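Long-range contact in uncharacterized protein Atu2452 (Agrobacterium tumefaciens, PDB 2R8B), which is of unknown function but belongs to the dienelactone hydrolase family and is probably a serine hydrolase of the alpha/beta-hydrolase fold: residues 160-174 / 180-194. Numbering follows the deposited sequence.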
loop_
_atom_site.group_PDB
_atom_site.type_symbol
_atom_site.label_atom_id
_atom_site.label_comp_id
_atom_site.label_asym_id
_atom_site.label_seq_id
_atom_site.Cartn_x
_atom_site.Cartn_y
_atom_site.Cartn_z
ATOM N N ILE A 160 -5.886 6.128 5.854
ATOM C CA ILE A 160 -7.022 6.966 6.215
ATOM C C ILE A 160 -7.813 6.482 7.420
ATOM O O ILE A 160 -8.244 7.300 8.238
ATOM C CB ILE A 160 -7.959 7.118 5.025
ATOM C CG1 ILE A 160 -7.338 8.077 4.005
ATOM C CG2 ILE A 160 -9.280 7.659 5.455
ATOM C CD1 ILE A 160 -7.749 7.773 2.561
ATOM N N GLU A 161 -8.040 5.175 7.526
ATOM C CA GLU A 161 -8.959 4.675 8.558
ATOM C C GLU A 161 -8.222 4.329 9.852
ATOM O O GLU A 161 -8.802 4.370 10.945
ATOM C CB GLU A 161 -9.711 3.455 8.051
ATOM C CG GLU A 161 -10.532 3.720 6.801
ATOM C CD GLU A 161 -11.878 4.387 7.110
ATOM O OE1 GLU A 161 -12.313 5.307 6.370
ATOM O OE2 GLU A 161 -12.512 3.986 8.102
ATOM N N GLN A 162 -6.943 3.986 9.721
ATOM C CA GLN A 162 -6.082 3.673 10.865
ATOM C C GLN A 162 -4.902 4.587 10.755
ATOM O O GLN A 162 -3.782 4.138 10.453
ATOM C CB GLN A 162 -5.567 2.256 10.762
ATOM C CG GLN A 162 -6.587 1.268 10.268
ATOM C CD GLN A 162 -7.470 0.777 11.387
ATOM O OE1 GLN A 162 -7.406 -0.386 11.762
ATOM N NE2 GLN A 162 -8.276 1.667 11.947
ATOM N N PRO A 163 -5.145 5.889 10.940
ATOM C CA PRO A 163 -4.069 6.786 10.544
ATOM C C PRO A 163 -2.770 6.514 11.339
ATOM O O PRO A 163 -1.691 6.908 10.917
ATOM C CB PRO A 163 -4.677 8.187 10.801
ATOM C CG PRO A 163 -5.763 7.951 11.820
ATOM C CD PRO A 163 -6.309 6.604 11.497
ATOM N N GLU A 164 -2.874 5.785 12.446
ATOM C CA GLU A 164 -1.741 5.624 13.323
ATOM C C GLU A 164 -1.027 4.283 13.204
ATOM O O GLU A 164 -0.070 3.996 13.949
ATOM C CB GLU A 164 -2.123 5.978 14.767
ATOM C CG GLU A 164 -1.970 7.481 14.994
ATOM C CD GLU A 164 -2.064 7.954 16.470
ATOM O OE1 GLU A 164 -1.824 7.130 17.391
ATOM O OE2 GLU A 164 -2.343 9.169 16.706
ATOM N N LEU A 165 -1.455 3.457 12.263
ATOM C CA LEU A 165 -0.778 2.171 12.050
ATOM C C LEU A 165 0.578 2.261 11.308
ATOM O O LEU A 165 1.564 1.789 11.800
ATOM C CB LEU A 165 -1.723 1.150 11.425
ATOM C CG LEU A 165 -1.093 -0.199 11.126
ATOM C CD1 LEU A 165 -0.657 -0.895 12.409
ATOM C CD2 LEU A 165 -2.080 -1.062 10.352
ATOM N N PHE A 166 0.633 2.901 10.156
ATOM C CA PHE A 166 1.837 2.955 9.340
ATOM C C PHE A 166 2.832 4.040 9.656
ATOM O O PHE A 166 2.462 5.186 9.923
ATOM C CB PHE A 166 1.463 3.079 7.870
ATOM C CG PHE A 166 1.143 1.766 7.232
ATOM C CD1 PHE A 166 -0.134 1.197 7.379
ATOM C CD2 PHE A 166 2.117 1.071 6.506
ATOM C CE1 PHE A 166 -0.441 -0.054 6.793
ATOM C CE2 PHE A 166 1.822 -0.175 5.946
ATOM C CZ PHE A 166 0.541 -0.739 6.091
ATOM N N ASP A 167 4.102 3.671 9.526
ATOM C CA ASP A 167 5.188 4.592 9.645
ATOM C C ASP A 167 5.599 5.115 8.306
ATOM O O ASP A 167 5.931 6.282 8.182
ATOM C CB ASP A 167 6.391 3.892 10.279
ATOM C CG ASP A 167 6.226 3.729 11.766
ATOM O OD1 ASP A 167 6.810 4.591 12.485
ATOM O OD2 ASP A 167 5.479 2.786 12.194
ATOM N N ALA A 168 5.639 4.233 7.318
ATOM C CA ALA A 168 5.970 4.655 5.964
ATOM C C ALA A 168 5.094 3.959 4.948
ATOM O O ALA A 168 4.708 2.807 5.140
ATOM C CB ALA A 168 7.381 4.363 5.668
ATOM N N ALA A 169 4.776 4.638 3.860
ATOM C CA ALA A 169 3.991 3.972 2.840
ATOM C C ALA A 169 4.391 4.428 1.457
ATOM O O ALA A 169 4.623 5.624 1.238
ATOM C CB ALA A 169 2.510 4.211 3.076
ATOM N N VAL A 170 4.513 3.508 0.508
ATOM C CA VAL A 170 4.666 4.032 -0.826
ATOM C C VAL A 170 3.477 3.668 -1.669
ATOM O O VAL A 170 3.056 2.509 -1.715
ATOM C CB VAL A 170 6.060 3.791 -1.458
ATOM C CG1 VAL A 170 6.963 2.990 -0.552
ATOM C CG2 VAL A 170 5.957 3.223 -2.845
ATOM N N LEU A 171 2.861 4.686 -2.262
ATOM C CA LEU A 171 1.689 4.455 -3.084
ATOM C C LEU A 171 2.035 4.566 -4.556
ATOM O O LEU A 171 2.377 5.634 -5.045
ATOM C CB LEU A 171 0.605 5.439 -2.707
ATOM C CG LEU A 171 0.282 5.481 -1.205
ATOM C CD1 LEU A 171 -0.708 6.582 -0.931
ATOM C CD2 LEU A 171 -0.255 4.159 -0.674
HETATM N N MSE A 172 1.981 3.459 -5.274
HETATM C CA MSE A 172 2.326 3.523 -6.680
HETATM C C MSE A 172 1.086 3.620 -7.543
HETATM O O MSE A 172 0.322 2.675 -7.663
HETATM C CB MSE A 172 3.230 2.344 -7.019
HETATM C CG MSE A 172 4.425 2.372 -6.107
HETATM SE SE MSE A 172 5.753 1.098 -6.598
HETATM C CE MSE A 172 6.955 2.215 -7.713
ATOM N N HIS A 173 0.866 4.801 -8.113
ATOM C CA HIS A 173 -0.268 5.011 -8.947
ATOM C C HIS A 173 -1.532 4.675 -8.157
ATOM O O HIS A 173 -2.231 3.751 -8.511
ATOM C CB HIS A 173 -0.161 4.156 -10.210
ATOM C CG HIS A 173 1.021 4.500 -11.064
ATOM N ND1 HIS A 173 0.922 5.245 -12.222
ATOM C CD2 HIS A 173 2.335 4.211 -10.925
ATOM C CE1 HIS A 173 2.118 5.406 -12.753
ATOM N NE2 HIS A 173 2.994 4.787 -11.984
ATOM N N PRO A 174 -1.812 5.414 -7.069
ATOM C CA PRO A 174 -3.095 5.295 -6.392
ATOM C C PRO A 174 -4.209 5.960 -7.175
ATOM O O PRO A 174 -3.940 6.783 -8.073
ATOM C CB PRO A 174 -2.884 6.113 -5.126
ATOM C CG PRO A 174 -1.940 7.168 -5.571
ATOM C CD PRO A 174 -0.959 6.409 -6.397
ATOM N N PRO A 180 -11.556 11.853 1.677
ATOM C CA PRO A 180 -11.256 11.230 2.943
ATOM C C PRO A 180 -11.557 12.193 4.051
ATOM O O PRO A 180 -11.271 13.395 3.931
ATOM C CB PRO A 180 -9.775 11.029 2.849
ATOM C CG PRO A 180 -9.560 10.974 1.377
ATOM C CD PRO A 180 -10.355 12.033 0.865
ATOM N N LYS A 181 -12.182 11.671 5.098
ATOM C CA LYS A 181 -12.309 12.432 6.327
ATOM C C LYS A 181 -10.940 12.287 6.959
ATOM O O LYS A 181 -10.304 11.246 6.821
ATOM C CB LYS A 181 -13.463 11.953 7.249
ATOM C CG LYS A 181 -13.982 10.508 7.001
ATOM C CD LYS A 181 -12.912 9.342 7.219
ATOM C CE LYS A 181 -13.036 8.266 6.098
ATOM N NZ LYS A 181 -12.960 8.823 4.692
ATOM N N ILE A 182 -10.490 13.349 7.624
ATOM C CA ILE A 182 -9.091 13.483 7.980
ATOM C C ILE A 182 -8.883 13.244 9.455
ATOM O O ILE A 182 -9.429 13.960 10.285
ATOM C CB ILE A 182 -8.527 14.881 7.573
ATOM C CG1 ILE A 182 -8.677 15.106 6.051
ATOM C CG2 ILE A 182 -7.045 15.034 8.059
ATOM C CD1 ILE A 182 -8.059 13.948 5.180
ATOM N N SER A 183 -8.096 12.234 9.786
ATOM C CA SER A 183 -7.764 12.032 11.150
ATOM C C SER A 183 -6.237 12.094 11.260
ATOM O O SER A 183 -5.546 11.741 10.291
ATOM C CB SER A 183 -8.339 10.715 11.612
ATOM O OG SER A 183 -8.706 10.860 12.968
ATOM N N PRO A 184 -5.697 12.585 12.398
ATOM C CA PRO A 184 -4.249 12.783 12.431
ATOM C C PRO A 184 -3.418 11.487 12.521
ATOM O O PRO A 184 -3.770 10.564 13.288
ATOM C CB PRO A 184 -4.048 13.642 13.684
ATOM C CG PRO A 184 -5.208 13.338 14.551
ATOM C CD PRO A 184 -6.347 13.003 13.657
ATOM N N ALA A 185 -2.347 11.435 11.718
ATOM C CA ALA A 185 -1.321 10.370 11.742
ATOM C C ALA A 185 -0.204 10.700 12.731
ATOM O O ALA A 185 -0.276 11.691 13.430
ATOM C CB ALA A 185 -0.722 10.204 10.358
ATOM N N LYS A 186 0.845 9.877 12.753
ATOM C CA LYS A 186 2.022 10.113 13.617
ATOM C C LYS A 186 2.970 11.048 12.888
ATOM O O LYS A 186 3.155 10.893 11.690
ATOM C CB LYS A 186 2.730 8.797 13.970
ATOM C CG LYS A 186 1.831 7.731 14.647
ATOM C CD LYS A 186 2.511 6.318 14.751
ATOM C CE LYS A 186 3.224 5.933 13.434
ATOM N NZ LYS A 186 4.145 4.819 13.652
ATOM N N PRO A 187 3.564 12.041 13.598
ATOM C CA PRO A 187 4.391 13.078 12.953
ATOM C C PRO A 187 5.534 12.486 12.138
ATOM O O PRO A 187 6.091 13.169 11.276
ATOM C CB PRO A 187 4.966 13.841 14.134
ATOM C CG PRO A 187 3.982 13.663 15.168
ATOM C CD PRO A 187 3.515 12.260 15.052
ATOM N N THR A 188 5.861 11.220 12.408
ATOM C CA THR A 188 6.958 10.545 11.754
ATOM C C THR A 188 6.482 9.815 10.507
ATOM O O THR A 188 7.296 9.272 9.763
ATOM C CB THR A 188 7.604 9.511 12.686
ATOM O OG1 THR A 188 6.592 8.592 13.142
ATOM C CG2 THR A 188 8.320 10.195 13.865
ATOM N N ARG A 189 5.179 9.746 10.272
ATOM C CA ARG A 189 4.706 9.070 9.068
ATOM C C ARG A 189 5.400 9.681 7.883
ATOM O O ARG A 189 5.618 10.892 7.837
ATOM C CB ARG A 189 3.225 9.235 8.896
ATOM C CG ARG A 189 2.437 8.027 9.176
ATOM C CD ARG A 189 1.611 7.778 7.918
ATOM N NE ARG A 189 1.318 8.993 7.129
ATOM C CZ ARG A 189 0.085 9.392 6.759
ATOM N NH1 ARG A 189 -0.988 8.674 7.125
ATOM N NH2 ARG A 189 -0.075 10.486 6.009
ATOM N N ARG A 190 5.792 8.845 6.944
ATOM C CA ARG A 190 6.344 9.337 5.705
ATOM C C ARG A 190 5.617 8.631 4.603
ATOM O O ARG A 190 5.570 7.375 4.601
ATOM C CB ARG A 190 7.827 9.033 5.616
ATOM C CG ARG A 190 8.636 9.982 6.472
ATOM C CD ARG A 190 10.107 9.678 6.511
ATOM N NE ARG A 190 10.830 9.922 5.251
ATOM C CZ ARG A 190 11.481 8.973 4.550
ATOM N NH1 ARG A 190 11.479 7.697 4.948
ATOM N NH2 ARG A 190 12.137 9.285 3.435
ATOM N N VAL A 191 5.057 9.403 3.670
ATOM C CA VAL A 191 4.563 8.781 2.462
ATOM C C VAL A 191 5.100 9.270 1.120
ATOM O O VAL A 191 5.329 10.481 0.899
ATOM C CB VAL A 191 3.001 8.528 2.460
ATOM C CG1 VAL A 191 2.336 9.004 3.728
ATOM C CG2 VAL A 191 2.351 8.980 1.202
ATOM N N LEU A 192 5.291 8.277 0.242
ATOM C CA LEU A 192 5.706 8.500 -1.142
ATOM C C LEU A 192 4.602 8.146 -2.130
ATOM O O LEU A 192 4.124 7.010 -2.152
ATOM C CB LEU A 192 6.927 7.645 -1.461
ATOM C CG LEU A 192 7.341 7.714 -2.924
ATOM C CD1 LEU A 192 7.561 9.118 -3.332
ATOM C CD2 LEU A 192 8.580 6.944 -3.147
ATOM N N ILE A 193 4.199 9.098 -2.955
ATOM C CA ILE A 193 3.306 8.787 -4.055
ATOM C C ILE A 193 4.073 8.886 -5.367
ATOM O O ILE A 193 4.797 9.878 -5.601
ATOM C CB ILE A 193 2.119 9.704 -4.073
ATOM C CG1 ILE A 193 1.404 9.640 -2.716
ATOM C CG2 ILE A 193 1.147 9.242 -5.145
ATOM C CD1 ILE A 193 0.526 10.853 -2.360
ATOM N N THR A 194 3.944 7.866 -6.211
ATOM C CA THR A 194 4.536 7.910 -7.526
ATOM C C THR A 194 3.386 7.858 -8.499
ATOM O O THR A 194 2.415 7.108 -8.320
ATOM C CB THR A 194 5.435 6.677 -7.791
ATOM O OG1 THR A 194 4.604 5.517 -7.956
ATOM C CG2 THR A 194 6.440 6.398 -6.623
#
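Ala169 and Leu171 each give and accept a backbone hydrogen bond, joining strand 168-172 to the parallel strand 190-194. Asp167 and His173 extend the series to six bonds, beyond the ends of strand 168-172. It starts with Arg190 N to Asp167 O (2.8 Å). It ends with His173 N to Thr194 O (2.8 Å). The carbonyl O of Thr194 also sits over one face of the His173 ring, offset toward its rim.

Two apolar pairs follow the register. On one side of the sheet Val170 CB meets Leu192 CB at 4.0 Å, and there Thr194 OG1 lies 3.6 Å from Met172 CB. On the other, Leu171 CD1 reaches Ile193 CG1 at 4.1 Å. Off register, Ile193 CG2 packs on Pro174 CG. Before the strands, Ile160 CD1 touches Pro180 CB. Pro163 lays CB and CG against the carbonyls of Ser183 and Pro184.

The two salt bridges across the segments lie before the strands. Lys186 NZ faces both carboxylate oxygens of Asp167, 2.8 Å from OD2; the hydrogen bond in it is weak. The lysine chain bends at chi3 (-44°) and passes the carbonyls of Glu164 and Phe166. Glu161 OE1 and Lys181 NZ make only a long bridge (3.9 Å).

Thr194 OG1 and His173 NE2 both bond to Glu236, while His173 ND1 bonds to Asp199, part of a probable Ser149-His230-Asp199 triad. Strands 168-172 and 190-196 are neighbours in a mixed sheet of order 1-3-2-4-5-6-7, consistent with the alpha/beta-hydrolase fold, with the probable triad beside their C-terminal ends.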